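N-terminal acetyltransferase-like protein (Chaetomium thermophilum, PDB 5NNP) probably serves as the TPR-containing auxiliary subunit of an N-terminal acetyltransferase complex. Local coordinates at residues 501-504 / 505-509. Residues are numbered along the deposited sequence; the frame is centred on the assembly and turned at random.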
loop_
_atom_site.group_PDB
_atom_site.type_symbol
_atom_site.label_atom_id
_atom_site.label_comp_id
_atom_site.label_asym_id
_atom_site.label_seq_id
_atom_site.Cartn_x
_atom_site.Cartn_y
_atom_site.Cartn_z
ATOM N N GLY A 501 19.414 -4.725 24.294
ATOM C CA GLY A 501 20.779 -4.285 24.078
ATOM C C GLY A 501 21.458 -4.899 22.862
ATOM O O GLY A 501 22.651 -4.712 22.679
ATOM N N ASN A 502 20.711 -5.620 22.029
ATOM C CA ASN A 502 21.306 -6.306 20.882
ATOM C C ASN A 502 21.302 -5.430 19.629
ATOM O O ASN A 502 20.512 -5.648 18.699
ATOM C CB ASN A 502 20.576 -7.625 20.600
ATOM C CG ASN A 502 21.416 -8.604 19.784
ATOM O OD1 ASN A 502 22.212 -8.198 18.938
ATOM N ND2 ASN A 502 21.241 -9.898 20.037
ATOM N N THR A 503 22.201 -4.448 19.608
ATOM C CA THR A 503 22.279 -3.481 18.515
ATOM C C THR A 503 22.377 -4.162 17.153
ATOM O O THR A 503 21.817 -3.681 16.176
ATOM C CB THR A 503 23.485 -2.536 18.708
ATOM O OG1 THR A 503 23.494 -2.066 20.059
ATOM C CG2 THR A 503 23.410 -1.337 17.784
ATOM N N ALA A 504 23.075 -5.291 17.100
ATOM C CA ALA A 504 23.299 -5.989 15.842
ATOM C C ALA A 504 21.995 -6.471 15.212
ATOM O O ALA A 504 21.723 -6.153 14.058
ATOM C CB ALA A 504 24.250 -7.158 16.044
ATOM N N LEU A 505 21.188 -7.230 15.960
ATOM C CA LEU A 505 19.962 -7.790 15.393
ATOM C C LEU A 505 18.894 -6.718 15.237
ATOM O O LEU A 505 18.033 -6.804 14.359
ATOM C CB LEU A 505 19.420 -8.925 16.254
ATOM C CG LEU A 505 20.243 -10.198 16.384
ATOM C CD1 LEU A 505 19.542 -11.083 17.388
ATOM C CD2 LEU A 505 20.428 -10.913 15.044
ATOM N N ALA A 506 18.941 -5.710 16.093
ATOM C CA ALA A 506 18.024 -4.594 15.953
ATOM C C ALA A 506 18.244 -3.910 14.601
ATOM O O ALA A 506 17.297 -3.713 13.842
ATOM C CB ALA A 506 18.201 -3.613 17.093
ATOM N N LEU A 507 19.497 -3.565 14.292
ATOM C CA LEU A 507 19.796 -2.889 13.029
ATOM C C LEU A 507 19.455 -3.785 11.833
ATOM O O LEU A 507 18.907 -3.320 10.821
ATOM C CB LEU A 507 21.268 -2.461 12.971
ATOM C CG LEU A 507 21.733 -1.258 13.802
ATOM C CD1 LEU A 507 23.226 -1.134 13.724
ATOM C CD2 LEU A 507 21.089 0.030 13.343
ATOM N N LYS A 508 19.775 -5.070 11.966
ATOM C CA LYS A 508 19.531 -6.026 10.895
ATOM C C LYS A 508 18.052 -6.018 10.515
ATOM O O LYS A 508 17.708 -5.982 9.332
ATOM C CB LYS A 508 19.979 -7.425 11.307
ATOM C CG LYS A 508 19.827 -8.477 10.221
ATOM C CD LYS A 508 20.626 -8.101 8.989
ATOM C CE LYS A 508 20.684 -9.244 7.984
ATOM N NZ LYS A 508 21.655 -8.973 6.883
ATOM N N ARG A 509 17.185 -6.020 11.524
ATOM C CA ARG A 509 15.736 -5.974 11.293
ATOM C C ARG A 509 15.303 -4.690 10.592
ATOM O O ARG A 509 14.588 -4.740 9.584
ATOM C CB ARG A 509 14.977 -6.115 12.611
ATOM C CG ARG A 509 15.285 -7.398 13.350
ATOM C CD ARG A 509 14.731 -8.598 12.587
ATOM N NE ARG A 509 15.019 -9.831 13.305
ATOM C CZ ARG A 509 16.111 -10.567 13.122
ATOM N NH1 ARG A 509 17.016 -10.203 12.235
ATOM N NH2 ARG A 509 16.298 -11.670 13.836
#
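The flat carboxamide of Asn502 turns one face to Leu505. On that face lie both the Leu505 backbone N-H and the leucine side chain. The N-H serves the oxygen end: Leu505 N donates to Asn502 OD1 at 3.3 Å. The bond is nearly straight at its hydrogen, but the donor stands above the carbonyl plane, 57° out of it. CG and CD1 of Leu505 lie over the same face, toward the nitrogen end. Leu505 CG is 3.8 Å from Asn502 ND2, and Leu505 CD1 sits nearer the amide nitrogen, 3.4 Å from ND2. This contact is apolar cover, not a bond. The Asn502 side chain starts anti to its own backbone nitrogen (chi1 -159°), which swings CG to the carbonyl side and OD1 over the first turn. Trp497 of helix 487-499 touches both Asn502 and Leu505.

Asn502 is the N-cap of helix 503-523. Gly501, with positive phi, closes helix 487-499 in a Schellman motif just before it. Cap and Schellman motif lie in the short turn between two antiparallel helices, the kind of helical pair from which TPR-like superhelices are built. With an alanine at Asn502, Leu505 N would probably lose its side-chain acceptor, and one flank of the leucine would be left without its amide cover.

The first regular helix bonds follow. Ala506 N donates to Asn502 O at 3.0 Å, and Leu507 N to Thr503 O at 3.0 Å. Thr503 and Leu507 run side by side, with CG2 of Thr503 4.1 Å from CD1 of Leu507. Both pack on helix 554-572, Thr503 on Met570 and Leu507 on Leu566 and Tyr567. Lys508 N reaches Ala504 O at 3.1 Å, while its NZ bonds to Asp642 O. The next residue, Arg509, forms a salt bridge through NE with Asp493 OD2 of helix 487-499, joining the two helices.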